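Citrate synthase (Metallosphaera sedula, PDB 6ABW) probably catalyses the condensation of acetyl-CoA with oxaloacetate and water to give citrate and CoA, a step of the tricarboxylic acid cycle. Local coordinates at residues F24-S29 with A203-S208; L62-D67 with G353-V358; S209-I214 with E360-Q365. One frame throughout, in Å; residues are numbered along the deposited sequence.

Contact 1. Residues F24-S29 with A203-S208; sequences FIKTTS and AALVTS
L205, on helix 199-208, is the residue that meets I25 and K26 of strand 24-28. Following the helix from A203, the first feature is internal: the carbonyl O of A203 takes two bonds from T207, one from the backbone N and one from OG1 (3.0 Å from A203 O), arriving from opposite faces of the carbonyl plane. One residue past A204, the side chain of L205 points toward the strand. Its CD1 lies 3.7 Å from CD of K26 and 4.2 Å from CD1 of I25, while its CD2 is 4.1 Å from CE of K26, so both methyls rest on the lysine chain, and the two side chains cross at about a right angle. Bends at chi3 (-69°) and chi4 (-80°) let CD and CE pass the leucine while NZ turns off to polar partners. Beyond V206 and T207, S208 turns its OG back onto the carbonyl O of L205, at 2.7 Å. No hydrogen bond joins the two segments. Strand 24-28 also pairs in parallel with a strand of the second subunit. The chemistry therefore divides along K26: methylenes pack on leucine, while the ammonium end finds its main polar partners on helix 342-365, a salt bridge to E360 and a hydrogen bond to H357.

Contact 2. Residues L62-D67 with G353-V358; sequences LMLYGD and GWTAHV
A356 and the pair M63 and L64 bring two helices together in the largely helical citrate synthase fold: the last turn of helix 56-65 packs on the long helix 342-365. The evidence for close packing is a separation of 5.6 Å between CA of L64 and CA of A356, which the single methyl of alanine permits. That methyl points at helix 56-65 and touches both neighbouring residues. CB of A356 is 4.2 Å from CB of M63, and equally 4.2 Å from CD2 of L64; the carbonyl O of M63 comes nearer still, at 3.7 Å from CB of A356.

M63 directs its CB toward helix 342-365, but the chain then bends at chi2 and chi3, leaving CB as the side-chain atom that meets A356. L64 departs to one flank, yet its end swings back. With CG anti to the carbonyl carbon (chi1 -68°) and an extended chi2, CD2 reaches CA of A356 at 4.1 Å; the leucine side chain crosses that of T355 at a slant, CD2 4.2 Å from OG1. This last approach is packing, a methyl against an oxygen; the polar partners of OG1 are the carbonyls of T351 and L352 in its own helix. L30 touches both M63 and A356.

The helix ends at Y65, and G66 is the first residue to leave helical geometry, with a phi of 95°. Its backbone N still bonds back, 2.9 Å from O of L62.

Contact 3. Residues S209-I214 with E360-Q365; sequences STLSDI and EYVEDQ
L211 and V362 meet where a Schellman motif turns the chain off the end of helix 199-208 and lays it beside the last turns of helix 342-365. L211 is the residue that leaves helical geometry, with phi at 75°, and the turn leads to D213, the N-cap of the next helix.

The conformation of L211 explains its reach. Its CB leaves across the direction of the partner helix, but CG sits anti to the carbonyl carbon, chi1 -57°, and an extended chi2 carries the end closer. There CD2 lies 3.9 Å from CG1 of V362, the two side chains passing at an oblique angle. V362 offers this CG1 branch, anti to the backbone N (chi1 168°), to the leucine. L211 also packs on L229 of the second subunit, so it joins an intrachain and an intersubunit surface.

S209 uses its methylene. CB approaches the edge of the Y361 ring near the ring plane, 4.3 Å from CE2, and OG is hydrogen-bonded to the carbonyl O of V206, on helix 199-208. Y361 projects toward the turn; its OH is hydrogen-bonded to the carbonyl O of R367, and K26 and L205 are further neighbours of its side chain. No hydrogen bond crosses between 209-214 and 360-365, so within these two segments the joint rests on apolar and edge contacts; directly after them, NE2 of H366 is hydrogen-bonded to O of S209. Over one face of the Y361 ring, offset toward the rim, the backbone O of Q365 stands 3.3 Å above the plane.

From the N terminus, strand 24-28 opens contact 1, and helix 56-65 opens contact 2 before contact 1 is closed by 203-208. The chain runs straight into 209-214, which opens contact 3; 353-358 then closes contact 2 and 360-365 closes contact 3. Contact 2 thus crosses both others, while contacts 1 and 3 follow in series. Helix 342-365 unites them: it serves contacts 2 and 3 directly and reaches contact 1 through E360, whose OE2 is 2.7 Å from OG1 of T28, a probable hydrogen bond. Between contacts 2 and 3, CD1 of I214 packs on CG2 of T355 at 3.8 Å. All three contacts also touch the second subunit.

Contact 1. Residues F24-S29 with A203-S208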
loop_
_atom_site.group_PDB
_atom_site.type_symbol
_atom_site.label_atom_id
_atom_site.label_comp_id
_atom_site.label_asym_id
_atom_site.label_seq_id
_atom_site.Cartn_x
_atom_site.Cartn_y
_atom_site.Cartn_z
ATOM N N PHE A 24 -11.769 -6.792 17.039
ATOM C CA PHE A 24 -12.426 -7.346 15.859
ATOM C C PHE A 24 -12.662 -6.258 14.820
ATOM O O PHE A 24 -13.473 -5.367 15.034
ATOM C CB PHE A 24 -13.757 -8.019 16.220
ATOM C CG PHE A 24 -13.597 -9.302 16.969
ATOM C CD1 PHE A 24 -13.266 -10.473 16.303
ATOM C CD2 PHE A 24 -13.759 -9.342 18.346
ATOM C CE1 PHE A 24 -13.098 -11.671 16.978
ATOM C CE2 PHE A 24 -13.594 -10.538 19.039
ATOM C CZ PHE A 24 -13.274 -11.708 18.352
ATOM N N ILE A 25 -11.926 -6.333 13.708
ATOM C CA ILE A 25 -12.030 -5.365 12.603
ATOM C C ILE A 25 -13.148 -5.702 11.603
ATOM O O ILE A 25 -13.576 -4.808 10.864
ATOM C CB ILE A 25 -10.672 -5.180 11.841
ATOM C CG1 ILE A 25 -10.671 -3.905 10.981
ATOM C CG2 ILE A 25 -10.325 -6.387 10.976
ATOM C CD1 ILE A 25 -9.404 -3.707 10.155
ATOM N N LYS A 26 -13.612 -6.965 11.576
ATOM C CA LYS A 26 -14.634 -7.354 10.631
ATOM C C LYS A 26 -15.196 -8.714 11.047
ATOM O O LYS A 26 -14.610 -9.419 11.895
ATOM C CB LYS A 26 -14.066 -7.399 9.168
ATOM C CG LYS A 26 -13.121 -8.583 8.893
ATOM C CD LYS A 26 -12.423 -8.489 7.534
ATOM C CE LYS A 26 -13.313 -8.680 6.309
ATOM N NZ LYS A 26 -13.621 -10.069 5.968
ATOM N N THR A 27 -16.321 -9.083 10.449
ATOM C CA THR A 27 -16.773 -10.459 10.469
ATOM C C THR A 27 -16.261 -11.153 9.220
ATOM O O THR A 27 -15.950 -10.498 8.232
ATOM C CB THR A 27 -18.306 -10.555 10.471
ATOM O OG1 THR A 27 -18.805 -10.038 9.240
ATOM C CG2 THR A 27 -18.883 -9.769 11.613
ATOM N N THR A 28 -16.155 -12.475 9.262
ATOM C CA THR A 28 -15.821 -13.222 8.092
ATOM C C THR A 28 -16.523 -14.553 8.060
ATOM O O THR A 28 -16.812 -15.100 9.107
ATOM C CB THR A 28 -14.249 -13.409 7.936
ATOM O OG1 THR A 28 -13.979 -13.926 6.655
ATOM C CG2 THR A 28 -13.657 -14.400 8.965
ATOM N N SER A 29 -16.757 -15.053 6.856
ATOM C CA SER A 29 -17.218 -16.407 6.593
ATOM C C SER A 29 -16.178 -17.244 5.892
ATOM O O SER A 29 -16.436 -18.359 5.501
ATOM C CB SER A 29 -18.510 -16.394 5.749
ATOM O OG SER A 29 -19.467 -15.676 6.460
ATOM N N ALA A 203 -3.786 -3.831 5.795
ATOM C CA ALA A 203 -3.505 -2.781 4.814
ATOM C C ALA A 203 -4.444 -2.848 3.635
ATOM O O ALA A 203 -4.899 -1.808 3.149
ATOM C CB ALA A 203 -2.072 -2.842 4.348
ATOM N N ALA A 204 -4.723 -4.048 3.158
ATOM C CA ALA A 204 -5.708 -4.246 2.068
ATOM C C ALA A 204 -7.072 -3.707 2.468
ATOM O O ALA A 204 -7.650 -3.019 1.683
ATOM C CB ALA A 204 -5.793 -5.668 1.630
ATOM N N LEU A 205 -7.529 -3.995 3.688
ATOM C CA LEU A 205 -8.795 -3.560 4.167
ATOM C C LEU A 205 -8.890 -2.035 4.278
ATOM O O LEU A 205 -9.842 -1.433 3.816
ATOM C CB LEU A 205 -9.122 -4.246 5.486
ATOM C CG LEU A 205 -9.351 -5.757 5.403
ATOM C CD1 LEU A 205 -9.441 -6.331 6.836
ATOM C CD2 LEU A 205 -10.646 -6.104 4.664
ATOM N N VAL A 206 -7.851 -1.403 4.807
ATOM C CA VAL A 206 -7.792 0.046 4.885
ATOM C C VAL A 206 -7.881 0.690 3.501
ATOM O O VAL A 206 -8.585 1.661 3.275
ATOM C CB VAL A 206 -6.477 0.517 5.540
ATOM C CG1 VAL A 206 -6.372 2.044 5.500
ATOM C CG2 VAL A 206 -6.501 0.097 6.976
ATOM N N THR A 207 -7.172 0.129 2.556
ATOM C CA THR A 207 -7.154 0.623 1.221
ATOM C C THR A 207 -8.550 0.444 0.597
ATOM O O THR A 207 -9.044 1.340 -0.116
ATOM C CB THR A 207 -6.033 -0.081 0.419
ATOM O OG1 THR A 207 -4.765 0.259 1.033
ATOM C CG2 THR A 207 -5.966 0.408 -0.971
ATOM N N SER A 208 -9.208 -0.692 0.863
ATOM C CA SER A 208 -10.506 -0.966 0.280
ATOM C C SER A 208 -11.562 0.021 0.822
ATOM O O SER A 208 -12.566 0.301 0.137
ATOM C CB SER A 208 -10.943 -2.415 0.524
ATOM O OG SER A 208 -11.382 -2.607 1.864
#

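Contact 2. Residues L62-D67 with G353-V358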
loop_
_atom_site.group_PDB
_atom_site.type_symbol
_atom_site.label_atom_id
_atom_site.label_comp_id
_atom_site.label_asym_id
_atom_site.label_seq_id
_atom_site.Cartn_x
_atom_site.Cartn_y
_atom_site.Cartn_z
ATOM N N LEU A 62 -14.459 -21.384 -3.814
ATOM C CA LEU A 62 -14.974 -21.405 -2.459
ATOM C C LEU A 62 -14.805 -20.118 -1.711
ATOM O O LEU A 62 -15.721 -19.662 -1.043
ATOM C CB LEU A 62 -14.286 -22.567 -1.695
ATOM C CG LEU A 62 -14.528 -22.699 -0.220
ATOM C CD1 LEU A 62 -16.000 -23.053 -0.017
ATOM C CD2 LEU A 62 -13.554 -23.766 0.333
ATOM N N MET A 63 -13.620 -19.524 -1.778
ATOM C CA MET A 63 -13.364 -18.276 -1.092
ATOM C C MET A 63 -14.099 -17.089 -1.674
ATOM O O MET A 63 -14.534 -16.225 -0.961
ATOM C CB MET A 63 -11.884 -17.998 -1.072
ATOM C CG MET A 63 -11.134 -19.031 -0.267
ATOM S SD MET A 63 -10.044 -18.130 0.845
ATOM C CE MET A 63 -10.726 -18.722 2.401
ATOM N N LEU A 64 -14.244 -17.062 -2.970
ATOM C CA LEU A 64 -14.902 -15.918 -3.638
ATOM C C LEU A 64 -16.430 -16.066 -3.686
ATOM O O LEU A 64 -17.110 -15.085 -3.682
ATOM C CB LEU A 64 -14.346 -15.740 -5.031
ATOM C CG LEU A 64 -12.915 -15.283 -5.067
ATOM C CD1 LEU A 64 -12.524 -15.177 -6.513
ATOM C CD2 LEU A 64 -12.697 -13.970 -4.382
ATOM N N TYR A 65 -16.937 -17.278 -3.806
ATOM C CA TYR A 65 -18.378 -17.497 -4.011
ATOM C C TYR A 65 -19.056 -18.238 -2.880
ATOM O O TYR A 65 -20.283 -18.279 -2.874
ATOM C CB TYR A 65 -18.649 -18.232 -5.285
ATOM C CG TYR A 65 -18.258 -17.498 -6.510
ATOM C CD1 TYR A 65 -16.991 -17.606 -7.003
ATOM C CD2 TYR A 65 -19.140 -16.663 -7.195
ATOM C CE1 TYR A 65 -16.587 -16.905 -8.108
ATOM C CE2 TYR A 65 -18.714 -15.986 -8.379
ATOM C CZ TYR A 65 -17.424 -16.096 -8.808
ATOM O OH TYR A 65 -16.816 -15.504 -9.958
ATOM N N GLY A 66 -18.294 -18.822 -1.954
ATOM C CA GLY A 66 -18.885 -19.406 -0.738
ATOM C C GLY A 66 -19.173 -20.897 -0.791
ATOM O O GLY A 66 -19.562 -21.448 0.237
ATOM N N ASP A 67 -18.938 -21.547 -1.929
ATOM C CA ASP A 67 -19.068 -22.982 -2.068
ATOM C C ASP A 67 -18.131 -23.502 -3.063
ATOM O O ASP A 67 -17.686 -22.771 -3.938
ATOM C CB ASP A 67 -20.449 -23.318 -2.608
ATOM C CG ASP A 67 -21.482 -23.369 -1.534
ATOM O OD1 ASP A 67 -21.472 -24.359 -0.711
ATOM O OD2 ASP A 67 -22.322 -22.453 -1.555
ATOM N N GLY A 353 -6.842 -14.928 -0.299
ATOM C CA GLY A 353 -7.377 -14.405 0.961
ATOM C C GLY A 353 -7.496 -12.888 1.008
ATOM O O GLY A 353 -8.522 -12.367 1.446
ATOM N N TRP A 354 -6.505 -12.164 0.474
ATOM C CA TRP A 354 -6.608 -10.700 0.409
ATOM C C TRP A 354 -7.814 -10.203 -0.400
ATOM O O TRP A 354 -8.593 -9.410 0.085
ATOM C CB TRP A 354 -5.309 -10.090 -0.160
ATOM C CG TRP A 354 -4.096 -10.238 0.709
ATOM C CD1 TRP A 354 -4.044 -10.308 2.066
ATOM C CD2 TRP A 354 -2.732 -10.282 0.252
ATOM N NE1 TRP A 354 -2.738 -10.403 2.472
ATOM C CE2 TRP A 354 -1.913 -10.355 1.378
ATOM C CE3 TRP A 354 -2.142 -10.214 -1.002
ATOM C CZ2 TRP A 354 -0.561 -10.492 1.287
ATOM C CZ3 TRP A 354 -0.790 -10.319 -1.085
ATOM C CH2 TRP A 354 -0.010 -10.438 0.036
ATOM N N THR A 355 -7.995 -10.741 -1.575
ATOM C CA THR A 355 -9.066 -10.319 -2.447
ATOM C C THR A 355 -10.420 -10.742 -1.825
ATOM O O THR A 355 -11.402 -9.947 -1.792
ATOM C CB THR A 355 -8.972 -10.869 -3.840
ATOM O OG1 THR A 355 -8.922 -12.313 -3.865
ATOM C CG2 THR A 355 -7.838 -10.289 -4.642
ATOM N N ALA A 356 -10.468 -11.957 -1.251
ATOM C CA ALA A 356 -11.733 -12.393 -0.680
ATOM C C ALA A 356 -12.128 -11.587 0.550
ATOM O O ALA A 356 -13.352 -11.253 0.747
ATOM C CB ALA A 356 -11.686 -13.894 -0.339
ATOM N N HIS A 357 -11.159 -11.211 1.376
ATOM C CA HIS A 357 -11.439 -10.349 2.541
ATOM C C HIS A 357 -11.896 -8.949 2.155
ATOM O O HIS A 357 -12.784 -8.392 2.784
ATOM C CB HIS A 357 -10.257 -10.229 3.484
ATOM C CG HIS A 357 -10.133 -11.353 4.450
ATOM N ND1 HIS A 357 -10.846 -11.380 5.622
ATOM C CD2 HIS A 357 -9.326 -12.446 4.478
ATOM C CE1 HIS A 357 -10.580 -12.510 6.275
ATOM N NE2 HIS A 357 -9.646 -13.165 5.608
ATOM N N VAL A 358 -11.286 -8.355 1.144
ATOM C CA VAL A 358 -11.660 -7.020 0.782
ATOM C C VAL A 358 -13.056 -7.027 0.127
ATOM O O VAL A 358 -13.826 -6.114 0.413
ATOM C CB VAL A 358 -10.648 -6.221 -0.056
ATOM C CG1 VAL A 358 -9.373 -6.028 0.789
ATOM C CG2 VAL A 358 -10.322 -6.836 -1.382
#

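Contact 3. Residues S209-I214 with E360-Q365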
loop_
_atom_site.group_PDB
_atom_site.type_symbol
_atom_site.label_atom_id
_atom_site.label_comp_id
_atom_site.label_asym_id
_atom_site.label_seq_id
_atom_site.Cartn_x
_atom_site.Cartn_y
_atom_site.Cartn_z
ATOM N N SER A 209 -11.332 0.549 2.006
ATOM C CA SER A 209 -12.292 1.504 2.647
ATOM C C SER A 209 -12.491 2.814 1.887
ATOM O O SER A 209 -13.474 3.541 2.112
ATOM C CB SER A 209 -11.890 1.814 4.104
ATOM O OG SER A 209 -10.824 2.773 4.259
ATOM N N THR A 210 -11.547 3.171 1.057
ATOM C CA THR A 210 -11.680 4.345 0.216
ATOM C C THR A 210 -12.218 4.005 -1.162
ATOM O O THR A 210 -12.287 4.877 -2.017
ATOM C CB THR A 210 -10.315 5.048 0.035
ATOM O OG1 THR A 210 -9.479 4.236 -0.800
ATOM C CG2 THR A 210 -9.614 5.293 1.355
ATOM N N LEU A 211 -12.418 2.707 -1.434
ATOM C CA LEU A 211 -12.864 2.181 -2.687
ATOM C C LEU A 211 -11.789 2.205 -3.722
ATOM O O LEU A 211 -12.034 2.103 -4.919
ATOM C CB LEU A 211 -14.221 2.776 -3.152
ATOM C CG LEU A 211 -15.336 2.582 -2.148
ATOM C CD1 LEU A 211 -16.628 3.241 -2.666
ATOM C CD2 LEU A 211 -15.600 1.146 -1.733
ATOM N N SER A 212 -10.538 2.212 -3.271
ATOM C CA SER A 212 -9.413 1.960 -4.182
ATOM C C SER A 212 -9.590 0.576 -4.835
ATOM O O SER A 212 -10.086 -0.349 -4.216
ATOM C CB SER A 212 -8.070 2.104 -3.450
ATOM O OG SER A 212 -7.015 2.033 -4.432
ATOM N N ASP A 213 -9.199 0.445 -6.105
ATOM C CA ASP A 213 -9.371 -0.813 -6.836
ATOM C C ASP A 213 -8.634 -2.013 -6.193
ATOM O O ASP A 213 -7.711 -1.850 -5.410
ATOM C CB ASP A 213 -8.980 -0.664 -8.282
ATOM C CG ASP A 213 -7.495 -0.327 -8.482
ATOM O OD1 ASP A 213 -6.679 -1.266 -8.473
ATOM O OD2 ASP A 213 -7.130 0.841 -8.657
ATOM N N ILE A 214 -9.161 -3.181 -6.476
ATOM C CA ILE A 214 -8.626 -4.403 -5.911
ATOM C C ILE A 214 -7.126 -4.639 -6.113
ATOM O O ILE A 214 -6.462 -5.201 -5.256
ATOM C CB ILE A 214 -9.515 -5.615 -6.329
ATOM C CG1 ILE A 214 -9.318 -6.744 -5.350
ATOM C CG2 ILE A 214 -9.246 -5.999 -7.774
ATOM C CD1 ILE A 214 -10.500 -7.739 -5.341
ATOM N N GLU A 360 -15.514 -9.120 0.787
ATOM C CA GLU A 360 -16.439 -9.262 1.940
ATOM C C GLU A 360 -16.625 -7.971 2.650
ATOM O O GLU A 360 -17.764 -7.556 2.993
ATOM C CB GLU A 360 -15.888 -10.240 2.974
ATOM C CG GLU A 360 -16.532 -11.563 3.091
ATOM C CD GLU A 360 -16.023 -12.358 4.343
ATOM O OE1 GLU A 360 -16.727 -13.340 4.666
ATOM O OE2 GLU A 360 -14.954 -12.007 4.975
ATOM N N TYR A 361 -15.506 -7.281 2.887
ATOM C CA TYR A 361 -15.535 -6.029 3.576
ATOM C C TYR A 361 -16.292 -4.919 2.831
ATOM O O TYR A 361 -17.128 -4.229 3.444
ATOM C CB TYR A 361 -14.109 -5.597 3.954
ATOM C CG TYR A 361 -14.077 -4.366 4.794
ATOM C CD1 TYR A 361 -14.305 -4.423 6.163
ATOM C CD2 TYR A 361 -13.834 -3.145 4.205
ATOM C CE1 TYR A 361 -14.257 -3.254 6.936
ATOM C CE2 TYR A 361 -13.812 -1.978 4.940
ATOM C CZ TYR A 361 -14.017 -2.021 6.311
ATOM O OH TYR A 361 -13.987 -0.796 7.000
ATOM N N VAL A 362 -16.005 -4.734 1.549
ATOM C CA VAL A 362 -16.608 -3.656 0.782
ATOM C C VAL A 362 -18.126 -3.978 0.650
ATOM O O VAL A 362 -18.965 -3.056 0.774
ATOM C CB VAL A 362 -15.964 -3.491 -0.601
ATOM C CG1 VAL A 362 -16.759 -2.585 -1.478
ATOM C CG2 VAL A 362 -14.502 -2.928 -0.494
ATOM N N GLU A 363 -18.453 -5.240 0.375
ATOM C CA GLU A 363 -19.870 -5.572 0.045
ATOM C C GLU A 363 -20.745 -5.543 1.272
ATOM O O GLU A 363 -21.906 -5.256 1.162
ATOM C CB GLU A 363 -19.973 -6.875 -0.708
ATOM C CG GLU A 363 -19.462 -6.779 -2.112
ATOM C CD GLU A 363 -19.669 -8.058 -2.921
ATOM O OE1 GLU A 363 -20.313 -9.021 -2.338
ATOM O OE2 GLU A 363 -19.199 -8.181 -4.116
ATOM N N ASP A 364 -20.211 -5.794 2.452
ATOM C CA ASP A 364 -21.076 -5.999 3.589
ATOM C C ASP A 364 -20.963 -4.870 4.552
ATOM O O ASP A 364 -21.960 -4.305 4.980
ATOM C CB ASP A 364 -20.773 -7.391 4.218
ATOM C CG ASP A 364 -21.633 -7.711 5.461
ATOM O OD1 ASP A 364 -22.802 -7.255 5.558
ATOM O OD2 ASP A 364 -21.136 -8.449 6.344
ATOM N N GLN A 365 -19.725 -4.500 4.838
ATOM C CA GLN A 365 -19.350 -3.848 6.107
ATOM C C GLN A 365 -18.428 -2.671 5.810
ATOM O O GLN A 365 -17.509 -2.347 6.582
ATOM C CB GLN A 365 -18.684 -4.872 7.054
ATOM C CG GLN A 365 -18.373 -6.195 6.370
ATOM C CD GLN A 365 -17.645 -7.215 7.215
ATOM O OE1 GLN A 365 -17.164 -8.250 6.683
ATOM N NE2 GLN A 365 -17.574 -6.958 8.544
#